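Myosin-4 (Saccharomyces cerevisiae, PDB 3MMI) is a class V myosin motor that moves along actin and carries specific mRNAs, including ASH1, to the yeast bud through its partner SHE3. Local coordinates at residues 214-219 with 259-264. Sequence-based numbering, arbitrary orientation.
Sequences KIFNDT and PRIEDV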
ATOM      1  N   LYS A 214       5.288   1.487  -8.013  1.00 25.73           N
ATOM      2  CA  LYS A 214       4.942   1.791  -6.589  1.00 24.73           C
ATOM      3  C   LYS A 214       3.888   0.793  -6.046  1.00 22.33           C
ATOM      4  O   LYS A 214       4.007   0.285  -4.933  1.00 21.75           O
ATOM      5  CB  LYS A 214       4.533   3.282  -6.410  1.00 23.00           C
ATOM      6  CG  LYS A 214       3.894   3.564  -5.165  1.00 25.68           C
ATOM      7  CD  LYS A 214       3.807   5.043  -4.829  1.00 26.62           C
ATOM      8  CE  LYS A 214       4.112   5.241  -3.334  1.00 23.82           C
ATOM      9  NZ  LYS A 214       3.167   4.603  -2.512  1.00 25.56           N
ATOM     10  N   ILE A 215       2.821   0.572  -6.825  1.00 22.93           N
ATOM     11  CA  ILE A 215       1.751  -0.372  -6.428  1.00 19.82           C
ATOM     12  C   ILE A 215       2.354  -1.765  -6.077  1.00 18.71           C
ATOM     13  O   ILE A 215       1.949  -2.413  -5.090  1.00 18.07           O
ATOM     14  CB  ILE A 215       0.624  -0.470  -7.456  1.00 19.44           C
ATOM     15  CG1 ILE A 215      -0.193   0.824  -7.483  1.00 22.65           C
ATOM     16  CG2 ILE A 215      -0.335  -1.651  -7.026  1.00 21.93           C
ATOM     17  CD1 ILE A 215      -0.997   1.099  -8.587  1.00 19.90           C
ATOM     18  N   PHE A 216       3.329  -2.203  -6.848  1.00 15.76           N
ATOM     19  CA  PHE A 216       3.896  -3.498  -6.593  1.00 20.48           C
ATOM     20  C   PHE A 216       4.774  -3.502  -5.305  1.00 24.06           C
ATOM     21  O   PHE A 216       4.797  -4.482  -4.592  1.00 21.52           O
ATOM     22  CB  PHE A 216       4.756  -4.008  -7.780  1.00 19.56           C
ATOM     23  CG  PHE A 216       3.935  -4.556  -8.992  1.00 25.44           C
ATOM     24  CD1 PHE A 216       2.585  -4.971  -8.873  1.00 26.43           C
ATOM     25  CD2 PHE A 216       4.539  -4.668 -10.234  1.00 29.81           C
ATOM     26  CE1 PHE A 216       1.863  -5.491  -9.989  1.00 28.20           C
ATOM     27  CE2 PHE A 216       3.811  -5.169 -11.360  1.00 28.64           C
ATOM     28  CZ  PHE A 216       2.474  -5.578 -11.209  1.00 23.35           C
ATOM     29  N   ASN A 217       5.581  -2.434  -5.098  1.00 23.12           N
ATOM     30  CA  ASN A 217       6.261  -2.212  -3.807  1.00 25.33           C
ATOM     31  C   ASN A 217       5.270  -2.171  -2.627  1.00 23.19           C
ATOM     32  O   ASN A 217       5.528  -2.817  -1.630  1.00 23.18           O
ATOM     33  CB  ASN A 217       7.152  -0.926  -3.801  1.00 24.19           C
ATOM     34  CG  ASN A 217       8.407  -1.069  -4.700  1.00 29.92           C
ATOM     35  OD1 ASN A 217       8.635  -0.276  -5.625  1.00 31.46           O
ATOM     36  ND2 ASN A 217       9.166  -2.116  -4.482  1.00 27.41           N
ATOM     37  N   ASP A 218       4.163  -1.427  -2.750  1.00 21.03           N
ATOM     38  CA  ASP A 218       3.271  -1.354  -1.621  1.00 20.64           C
ATOM     39  C   ASP A 218       2.580  -2.683  -1.334  1.00 19.62           C
ATOM     40  O   ASP A 218       2.152  -2.976  -0.221  1.00 19.69           O
ATOM     41  CB  ASP A 218       2.261  -0.214  -1.788  1.00 20.33           C
ATOM     42  CG  ASP A 218       2.916   1.166  -1.720  1.00 21.17           C
ATOM     43  OD1 ASP A 218       4.087   1.238  -1.268  1.00 21.27           O
ATOM     44  OD2 ASP A 218       2.290   2.155  -2.159  1.00 20.86           O
ATOM     45  N   THR A 219       2.356  -3.421  -2.410  1.00 22.80           N
ATOM     46  CA  THR A 219       1.758  -4.737  -2.339  1.00 22.26           C
ATOM     47  C   THR A 219       2.623  -5.650  -1.485  1.00 20.47           C
ATOM     48  O   THR A 219       2.131  -6.343  -0.593  1.00 21.56           O
ATOM     49  CB  THR A 219       1.534  -5.328  -3.763  1.00 23.80           C
ATOM     50  OG1 THR A 219       0.464  -4.595  -4.386  1.00 23.66           O
ATOM     51  CG2 THR A 219       1.066  -6.812  -3.682  1.00 24.22           C
ATOM     52  N   PRO A 259      12.072  -9.609 -11.981  1.00 49.33           N
ATOM     53  CA  PRO A 259      12.279  -8.914 -13.259  1.00 49.20           C
ATOM     54  C   PRO A 259      11.420  -7.621 -13.436  1.00 50.23           C
ATOM     55  O   PRO A 259      11.203  -7.207 -14.586  1.00 51.03           O
ATOM     56  CB  PRO A 259      11.840  -9.977 -14.286  1.00 49.72           C
ATOM     57  CG  PRO A 259      10.835 -10.818 -13.542  1.00 49.00           C
ATOM     58  CD  PRO A 259      11.415 -10.916 -12.146  1.00 47.84           C
ATOM     59  N   ARG A 260      10.934  -6.988 -12.346  1.00 49.88           N
ATOM     60  CA  ARG A 260       9.857  -5.961 -12.486  1.00 48.79           C
ATOM     61  C   ARG A 260      10.107  -4.664 -11.750  1.00 50.52           C
ATOM     62  O   ARG A 260       9.661  -3.576 -12.155  1.00 51.85           O
ATOM     63  CB  ARG A 260       8.526  -6.518 -12.017  1.00 47.68           C
ATOM     64  CG  ARG A 260       8.251  -7.800 -12.658  1.00 45.97           C
ATOM     65  CD  ARG A 260       6.860  -8.141 -12.419  1.00 50.56           C
ATOM     66  NE  ARG A 260       6.076  -8.159 -13.656  1.00 54.36           N
ATOM     67  CZ  ARG A 260       5.978  -9.247 -14.422  1.00 53.38           C
ATOM     68  NH1 ARG A 260       6.609 -10.380 -14.029  1.00 39.75           N
ATOM     69  NH2 ARG A 260       5.227  -9.200 -15.542  1.00 43.87           N
ATOM     70  N   ILE A 261      10.751  -4.774 -10.605  1.00 50.54           N
ATOM     71  CA  ILE A 261      10.872  -3.591  -9.820  1.00 48.02           C
ATOM     72  C   ILE A 261      12.351  -3.616  -9.375  1.00 47.77           C
ATOM     73  O   ILE A 261      13.041  -4.617  -9.497  1.00 42.28           O
ATOM     74  CB  ILE A 261       9.762  -3.529  -8.662  1.00 48.21           C
ATOM     75  CG1 ILE A 261      10.249  -4.205  -7.372  1.00 49.43           C
ATOM     76  CG2 ILE A 261       8.474  -4.218  -9.097  1.00 42.84           C
ATOM     77  CD1 ILE A 261       9.083  -4.622  -6.436  1.00 51.15           C
ATOM     78  N   GLU A 262      12.749  -2.488  -8.825  1.00 50.40           N
ATOM     79  CA  GLU A 262      14.101  -2.157  -8.446  1.00 54.24           C
ATOM     80  C   GLU A 262      14.753  -3.250  -7.552  1.00 53.87           C
ATOM     81  O   GLU A 262      15.743  -3.864  -7.941  1.00 53.60           O
ATOM     82  CB  GLU A 262      13.991  -0.848  -7.623  1.00 58.46           C
ATOM     83  CG  GLU A 262      12.728  -0.889  -6.562  1.00 61.06           C
ATOM     84  CD  GLU A 262      11.599   0.035  -6.982  1.00 70.11           C
ATOM     85  OE1 GLU A 262      11.063  -0.148  -8.104  1.00 72.48           O
ATOM     86  OE2 GLU A 262      11.245   0.965  -6.188  1.00 75.09           O
ATOM     87  N   ASP A 263      14.213  -3.443  -6.347  1.00 50.95           N
ATOM     88  CA  ASP A 263      14.848  -4.202  -5.268  1.00 49.01           C
ATOM     89  C   ASP A 263      13.608  -4.433  -4.374  1.00 42.52           C
ATOM     90  O   ASP A 263      13.108  -3.508  -3.788  1.00 40.62           O
ATOM     91  CB  ASP A 263      15.920  -3.272  -4.592  1.00 52.56           C
ATOM     92  CG  ASP A 263      16.928  -4.027  -3.655  1.00 58.20           C
ATOM     93  OD1 ASP A 263      16.877  -5.331  -3.526  1.00 52.48           O
ATOM     94  OD2 ASP A 263      17.750  -3.240  -3.017  1.00 56.69           O
ATOM     95  N   VAL A 264      13.083  -5.646  -4.363  1.00 37.81           N
ATOM     96  CA  VAL A 264      11.850  -5.913  -3.678  1.00 38.51           C
ATOM     97  C   VAL A 264      11.984  -6.188  -2.176  1.00 35.58           C
ATOM     98  O   VAL A 264      11.000  -6.034  -1.441  1.00 33.99           O
ATOM     99  CB  VAL A 264      11.123  -7.149  -4.228  1.00 39.80           C
ATOM    100  CG1 VAL A 264      10.647  -6.924  -5.563  1.00 43.97           C
ATOM    101  CG2 VAL A 264      12.064  -8.339  -4.163  1.00 45.80           C
TER
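F216 on helix 209-234 points at the irregular chain 259-264 and the amide end of its neighbour N217 reaches it, the backbones passing with CA atoms 7.7 Å apart at F216 and I261 and 6.7 Å apart at N217 and V264. I261 is the loop residue that touches both helix side chains. Its CG2 methyl, anti to the carbonyl carbon of I261, packs on F216, 3.9 Å from F216 CB, and lies at the edge of the phenyl ring, near the ring plane and beside CD2. The side chains of N217 and I261 slide past each other in opposite directions, although the placing of the CG1 and CD1 branch of I261 is doubtful. R260 adds a looser, oblique contact, its CD 4.4 Å from F216 CE2. Both segments belong to the DIL region of the largely helical globular tail, the C-terminal part of this type V myosin, and the loop 259-264 links helix 240-257 to helix 269-279. W256 of the former helix meets the F216 ring edge-to-face and also forms a cation-pi contact with R260, while L202 of helix 185-204 touches F216 as well. Toward solvent, the carboxylate of E262 comes up to the N217 amide from the opposite direction; the glutamate is poorly ordered and the rotation of the amide is unsure, which leaves the nature of this close approach unsettled. Elsewhere on the helix turn, K214 NZ forms a salt bridge with D218 OD2 at 2.6 Å, on the syn lone pair of that oxygen. The pair has further partners: D218 OD2 shares a hydrogen bond with the hydroxyl of Y153 on helix 132-168, and K214 NZ also bonds the backbone carbonyl of D352.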